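Local coordinates for protein malate oxidoreductase (Thermotoga maritima, PDB 1VL6) that probably catalyses the NAD-dependent oxidative decarboxylation of malate to pyruvate, at residues T315-S318 / D319-N322; K129-E132 / P133-G137; I344-N347 / M348-A352. All coordinates share one frame; numbering follows the deposited sequence.

Contact 1. Residues T315-S318 / D319-N322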
loop_
_atom_site.group_PDB
_atom_site.type_symbol
_atom_site.label_atom_id
_atom_site.label_comp_id
_atom_site.label_asym_id
_atom_site.label_seq_id
_atom_site.Cartn_x
_atom_site.Cartn_y
_atom_site.Cartn_z
ATOM N N THR A 315 -6.583 0.265 -35.299
ATOM C CA THR A 315 -7.094 1.527 -34.736
ATOM C C THR A 315 -6.534 1.783 -33.376
ATOM O O THR A 315 -5.733 1.014 -32.853
ATOM C CB THR A 315 -8.603 1.581 -34.597
ATOM O OG1 THR A 315 -8.963 1.020 -33.331
ATOM C CG2 THR A 315 -9.282 0.788 -35.649
ATOM N N GLY A 316 -6.962 2.909 -32.827
ATOM C CA GLY A 316 -6.587 3.291 -31.478
ATOM C C GLY A 316 -7.464 2.701 -30.402
ATOM O O GLY A 316 -7.138 2.812 -29.252
ATOM N N ARG A 317 -8.545 2.018 -30.770
ATOM C CA ARG A 317 -9.459 1.447 -29.779
ATOM C C ARG A 317 -9.210 0.006 -29.298
ATOM O O ARG A 317 -8.621 -0.792 -30.003
ATOM C CB ARG A 317 -10.854 1.521 -30.331
ATOM C CG ARG A 317 -11.207 2.856 -30.905
ATOM C CD ARG A 317 -12.442 2.726 -31.797
ATOM N NE ARG A 317 -13.504 2.118 -31.004
ATOM C CZ ARG A 317 -14.288 2.827 -30.201
ATOM N NH1 ARG A 317 -14.152 4.140 -30.133
ATOM N NH2 ARG A 317 -15.222 2.239 -29.477
ATOM N N SER A 318 -9.680 -0.306 -28.094
ATOM C CA SER A 318 -9.624 -1.669 -27.542
ATOM C C SER A 318 -10.791 -2.538 -28.037
ATOM O O SER A 318 -10.798 -3.744 -27.931
ATOM C CB SER A 318 -9.616 -1.617 -26.005
ATOM O OG SER A 318 -10.684 -0.845 -25.441
ATOM N N ASP A 319 -11.808 -1.873 -28.506
ATOM C CA ASP A 319 -12.918 -2.401 -29.258
ATOM C C ASP A 319 -12.561 -3.315 -30.464
ATOM O O ASP A 319 -13.434 -4.007 -30.989
ATOM C CB ASP A 319 -13.552 -1.120 -29.888
ATOM C CG ASP A 319 -14.974 -1.017 -29.633
ATOM O OD1 ASP A 319 -15.366 -1.367 -28.532
ATOM O OD2 ASP A 319 -15.804 -0.620 -30.464
ATOM N N HIS A 320 -11.349 -3.214 -31.005
ATOM C CA HIS A 320 -11.030 -3.912 -32.248
ATOM C C HIS A 320 -9.660 -4.538 -32.165
ATOM O O HIS A 320 -8.835 -4.158 -31.332
ATOM C CB HIS A 320 -11.005 -2.928 -33.434
ATOM C CG HIS A 320 -12.279 -2.154 -33.615
ATOM N ND1 HIS A 320 -13.412 -2.704 -34.172
ATOM C CD2 HIS A 320 -12.589 -0.870 -33.332
ATOM C CE1 HIS A 320 -14.377 -1.805 -34.190
ATOM N NE2 HIS A 320 -13.896 -0.676 -33.710
ATOM N N PRO A 321 -9.374 -5.492 -33.025
ATOM C CA PRO A 321 -8.029 -6.025 -33.089
ATOM C C PRO A 321 -7.039 -4.941 -33.464
ATOM O O PRO A 321 -7.443 -3.868 -33.942
ATOM C CB PRO A 321 -8.111 -7.063 -34.213
ATOM C CG PRO A 321 -9.535 -7.370 -34.356
ATOM C CD PRO A 321 -10.285 -6.168 -33.953
ATOM N N ASN A 322 -5.760 -5.237 -33.252
ATOM C CA ASN A 322 -4.681 -4.393 -33.723
ATOM C C ASN A 322 -4.805 -2.980 -33.170
ATOM O O ASN A 322 -4.791 -1.976 -33.896
ATOM C CB ASN A 322 -4.633 -4.385 -35.263
ATOM C CG ASN A 322 -4.297 -5.744 -35.859
ATOM O OD1 ASN A 322 -3.509 -6.505 -35.292
ATOM N ND2 ASN A 322 -4.840 -6.022 -37.061
HETATM O O HOH W 1 -7.827 -1.489 -32.603
#
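The backbone turns back on itself between Thr315 and Asn322, and Thr315 N closes the loop by donating to Asn322 O at 3.2 Å. A water sits within the loop. It is hydrogen-bonded to Thr315 OG1 at 2.8 Å. It can donate to Arg317 O and Pro321 O, but more acceptors lie within its reach than it has protons. Thr315 OG1 also accepts from Arg317 N at 2.8 Å. With chi1 at 87°, OG1 lies between the backbone N and the carbonyl carbon, which lets it meet that N-H.

Arg317 and Asp319 run side by side and point the same way. Arg317 NH2 forms a salt bridge with Asp319 OD2 at 3.1 Å, reaching it from above the carboxylate plane. The two flat groups are steeply turned, 77° apart. Arg317 NH1 has a second partner, the carbonyl of Pro296. The His320 ring lies alongside the arginine, with Arg317 CD at its edge, 3.9 Å from His320 CD2. With an alanine in place of Arg317, the Asp319 carboxylate would probably lose its charged mate, and the His320 edge its aliphatic neighbour.

The Thr315 hydroxyl and Arg317 N make an ST turn. It opens the loop after strand 312-315, an outermost strand, within this chain, of the mixed sheet in the NAD-binding domain.

Contact 2. Residues K129-E132 / P133-G137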
loop_
_atom_site.group_PDB
_atom_site.type_symbol
_atom_site.label_atom_id
_atom_site.label_comp_id
_atom_site.label_asym_id
_atom_site.label_seq_id
_atom_site.Cartn_x
_atom_site.Cartn_y
_atom_site.Cartn_z
ATOM N N LYS A 129 11.500 23.034 -16.015
ATOM C CA LYS A 129 12.929 23.027 -15.674
ATOM C C LYS A 129 13.152 23.163 -14.188
ATOM O O LYS A 129 14.036 22.528 -13.638
ATOM C CB LYS A 129 13.670 24.155 -16.355
ATOM C CG LYS A 129 14.105 23.844 -17.785
ATOM C CD LYS A 129 14.287 25.123 -18.597
ATOM C CE LYS A 129 15.418 26.022 -18.089
ATOM N NZ LYS A 129 16.661 25.773 -18.895
ATOM N N SER A 130 12.321 23.976 -13.547
ATOM C CA SER A 130 12.461 24.271 -12.142
ATOM C C SER A 130 12.161 23.062 -11.281
ATOM O O SER A 130 12.565 23.032 -10.124
ATOM C CB SER A 130 11.539 25.417 -11.734
ATOM O OG SER A 130 10.174 25.031 -11.638
ATOM N N LEU A 131 11.467 22.071 -11.849
ATOM C CA LEU A 131 11.076 20.881 -11.130
ATOM C C LEU A 131 12.112 19.805 -11.184
ATOM O O LEU A 131 11.945 18.793 -10.526
ATOM C CB LEU A 131 9.772 20.307 -11.702
ATOM C CG LEU A 131 8.541 21.224 -11.731
ATOM C CD1 LEU A 131 7.408 20.510 -12.385
ATOM C CD2 LEU A 131 8.129 21.740 -10.335
ATOM N N GLU A 132 13.204 20.017 -11.912
ATOM C CA GLU A 132 14.169 18.945 -12.099
ATOM C C GLU A 132 14.649 18.251 -10.821
ATOM O O GLU A 132 14.802 17.033 -10.835
ATOM C CB GLU A 132 15.383 19.416 -12.882
ATOM C CG GLU A 132 16.287 18.245 -13.267
ATOM C CD GLU A 132 17.296 18.559 -14.322
ATOM O OE1 GLU A 132 17.082 19.510 -15.096
ATOM O OE2 GLU A 132 18.291 17.821 -14.373
ATOM N N PRO A 133 14.914 18.986 -9.737
ATOM C CA PRO A 133 15.389 18.355 -8.513
ATOM C C PRO A 133 14.411 17.402 -7.881
ATOM O O PRO A 133 14.807 16.567 -7.074
ATOM C CB PRO A 133 15.647 19.553 -7.558
ATOM C CG PRO A 133 15.797 20.700 -8.436
ATOM C CD PRO A 133 14.828 20.449 -9.559
ATOM N N SER A 134 13.137 17.522 -8.236
ATOM C CA SER A 134 12.089 16.739 -7.573
ATOM C C SER A 134 11.713 15.432 -8.275
ATOM O O SER A 134 10.944 14.623 -7.713
ATOM C CB SER A 134 10.851 17.634 -7.383
ATOM O OG SER A 134 11.217 18.805 -6.641
ATOM N N PHE A 135 12.264 15.208 -9.474
ATOM C CA PHE A 135 11.889 14.036 -10.280
ATOM C C PHE A 135 13.044 13.366 -10.955
ATOM O O PHE A 135 14.054 13.979 -11.240
ATOM C CB PHE A 135 10.880 14.435 -11.334
ATOM C CG PHE A 135 9.630 15.000 -10.756
ATOM C CD1 PHE A 135 8.692 14.180 -10.211
ATOM C CD2 PHE A 135 9.424 16.374 -10.717
ATOM C CE1 PHE A 135 7.551 14.720 -9.659
ATOM C CE2 PHE A 135 8.301 16.907 -10.170
ATOM C CZ PHE A 135 7.373 16.080 -9.619
ATOM N N GLY A 136 12.866 12.082 -11.229
ATOM C CA GLY A 136 13.822 11.313 -12.050
ATOM C C GLY A 136 13.549 11.373 -13.526
ATOM O O GLY A 136 14.397 10.974 -14.320
ATOM N N GLY A 137 12.353 11.860 -13.880
ATOM C CA GLY A 137 11.863 11.880 -15.277
ATOM C C GLY A 137 10.656 12.774 -15.454
ATOM O O GLY A 137 9.943 13.045 -14.502
#
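Leu131 meets the Phe135 ring at its CD2-CE2 bond, Leu131 O coming in obliquely and lying 3.5 Å from Phe135 CD2. Leu131 CB comes near the same bond of the ring, 4.0 Å from Phe135 CE2. Phe135 CG stands beside its own backbone N (chi1 -60°), and this carries the ring back toward Leu131. The ring also meets Phe112 of the second subunit, with the two planes at about 35°.

Backbone bonds make the turn that joins them. Ser134 N donates to Leu131 O at 2.9 Å. The same oxygen thus accepts a hydrogen bond and touches the phenyl ring. One residue further on, Phe135 N makes a weak bond to Glu132 O at 3.4 Å. Arg68 also donates to Glu132 O. Earlier, Glu132 N is bonded to Lys129 O at 3.2 Å. Each of these backbone-to-backbone bonds spans three residues, so the chain winds through a short 3-10 turn as it leaves the helix. Pro133 has no N-H to give, and its nitrogen makes no bond to Leu131 O. Pro133 CD rests against Ser130 O at 3.5 Å.

The Glu132 chain is extended beyond CG, and its OE2 accepts from the backbone N of Asn160. Ser134 OG is bonded to Cys115 N of the second subunit.

The turn joins helix 121-130 to strand 137-140 in the N-terminal domain. Leu131 and Phe135 pack on Ile114 of strand 110-115. Phe135 also lies on Thr71 and Ala73 of strand 71-76, while Pro133 packs on Tyr90 of the second subunit.

Contact 3. Residues I344-N347 / M348-A352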
loop_
_atom_site.group_PDB
_atom_site.type_symbol
_atom_site.label_atom_id
_atom_site.label_comp_id
_atom_site.label_asym_id
_atom_site.label_seq_id
_atom_site.Cartn_x
_atom_site.Cartn_y
_atom_site.Cartn_z
ATOM N N ILE A 344 16.697 10.837 -23.540
ATOM C CA ILE A 344 16.154 9.826 -24.467
ATOM C C ILE A 344 16.683 10.073 -25.863
ATOM O O ILE A 344 16.594 11.167 -26.342
ATOM C CB ILE A 344 14.642 9.878 -24.513
ATOM C CG1 ILE A 344 14.071 9.249 -23.220
ATOM C CG2 ILE A 344 14.133 9.113 -25.731
ATOM C CD1 ILE A 344 12.742 9.746 -22.858
ATOM N N THR A 345 17.213 9.051 -26.522
ATOM C CA THR A 345 17.863 9.186 -27.821
ATOM C C THR A 345 17.158 8.395 -28.886
ATOM O O THR A 345 16.358 7.521 -28.592
ATOM C CB THR A 345 19.285 8.623 -27.731
ATOM O OG1 THR A 345 19.249 7.246 -27.316
ATOM C CG2 THR A 345 20.096 9.322 -26.625
ATOM N N LYS A 346 17.483 8.710 -30.129
ATOM C CA LYS A 346 16.893 8.045 -31.300
ATOM C C LYS A 346 17.163 6.546 -31.238
ATOM O O LYS A 346 16.263 5.755 -31.432
ATOM C CB LYS A 346 17.441 8.651 -32.592
ATOM C CG LYS A 346 16.662 8.310 -33.899
ATOM C CD LYS A 346 17.388 9.001 -35.140
ATOM C CE LYS A 346 18.117 8.007 -36.086
ATOM N NZ LYS A 346 19.279 8.672 -36.810
ATOM N N ASN A 347 18.385 6.160 -30.888
ATOM C CA ASN A 347 18.698 4.710 -30.668
ATOM C C ASN A 347 17.815 4.012 -29.617
ATOM O O ASN A 347 17.360 2.874 -29.830
ATOM C CB ASN A 347 20.157 4.508 -30.302
ATOM C CG ASN A 347 21.091 4.537 -31.516
ATOM O OD1 ASN A 347 22.311 4.751 -31.374
ATOM N ND2 ASN A 347 20.541 4.286 -32.696
HETATM N N MSE A 348 17.547 4.704 -28.500
HETATM C CA MSE A 348 16.663 4.166 -27.480
HETATM C C MSE A 348 15.252 3.970 -28.025
HETATM O O MSE A 348 14.689 2.886 -27.824
HETATM C CB MSE A 348 16.655 5.048 -26.238
HETATM C CG MSE A 348 17.913 4.880 -25.443
HETATM SE SE MSE A 348 18.335 6.433 -24.341
HETATM C CE MSE A 348 16.889 6.284 -23.107
ATOM N N LEU A 349 14.706 4.979 -28.715
ATOM C CA LEU A 349 13.362 4.851 -29.224
ATOM C C LEU A 349 13.292 3.739 -30.320
ATOM O O LEU A 349 12.368 2.968 -30.366
ATOM C CB LEU A 349 12.827 6.184 -29.745
ATOM C CG LEU A 349 12.703 7.288 -28.688
ATOM C CD1 LEU A 349 12.263 8.587 -29.292
ATOM C CD2 LEU A 349 11.747 6.956 -27.563
ATOM N N LEU A 350 14.298 3.603 -31.158
ATOM C CA LEU A 350 14.249 2.535 -32.146
ATOM C C LEU A 350 14.425 1.150 -31.528
ATOM O O LEU A 350 13.877 0.175 -32.028
ATOM C CB LEU A 350 15.293 2.698 -33.248
ATOM C CG LEU A 350 15.152 3.932 -34.152
ATOM C CD1 LEU A 350 16.427 4.153 -34.875
ATOM C CD2 LEU A 350 14.003 3.867 -35.149
ATOM N N SER A 351 15.201 1.045 -30.455
ATOM C CA SER A 351 15.225 -0.206 -29.730
ATOM C C SER A 351 13.824 -0.580 -29.256
ATOM O O SER A 351 13.410 -1.730 -29.384
ATOM C CB SER A 351 16.225 -0.168 -28.589
ATOM O OG SER A 351 17.522 -0.199 -29.129
ATOM N N ALA A 352 13.088 0.402 -28.741
ATOM C CA ALA A 352 11.736 0.153 -28.298
ATOM C C ALA A 352 10.876 -0.308 -29.469
ATOM O O ALA A 352 10.168 -1.320 -29.367
ATOM C CB ALA A 352 11.169 1.385 -27.681
#
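Thr345 gives two hydrogen-bond acceptors to the start of helix 346-358, meeting Met348 and Leu349. Its carbonyl O takes Leu349 N at 3.0 Å. Its hydroxyl OG1 takes Met348 N at 3.3 Å, with an N-H...O angle of 157°. OG1 sits between the backbone N and the carbonyl carbon (chi1 58°), and this turns it toward the first turn of the helix. Thr345 OG1 is also hydrogen-bonded to Ala388 O, at the last residue of the chain. The next two bonds are regular helical ones. Leu350 N donates to Lys346 O at 2.9 Å, and Ser351 N to Asn347 O at 2.9 Å. Ser351 OG lies close to Asn347 O as well, but it is also bonded to Ser387 OG.

Thr345 is therefore the N-cap, with its side chain bonded to an N-H of the first turn. Ile344 just before the cap and Leu349 in the helix touch across it, which is the pairing of a hydrophobic staple.

The apolar contacts lie beside this cap. Ile344 CG2 meets Leu349 CD2 at 3.7 Å, and the two side chains cross at about a right angle. Met348, present as selenomethionine, bends at chi3 (68°). The bend brings its CE methyl back to Ile344, 4.1 Å from CG1, while its SE runs past the Thr345 side chain. Met348 also packs on Ala337 of helix 330-340 and Val384 of helix 374-386. Leu349 also meets Phe210, and Leu350 meets Leu214, both of helix 202-214.

The three contacts follow one another along the chain without overlap, in the order 2, 1, 3. Contacts 1 and 3 fall in the NAD-binding domain, with centres 25 Å apart and nearest atoms about 16 Å apart. Contact 2 belongs to the N-terminal domain. It lies on the opposite side of the chain's centre from contact 1, with centres 35 Å apart. Contacts 2 and 3 come nearest, about 8 Å between closest atoms, yet do not touch. Contacts 1 and 2 both meet the second subunit, contact 2 far more extensively, whereas no other chain of the assembly touches contact 3. In malic enzymes the active site lies between the two domains.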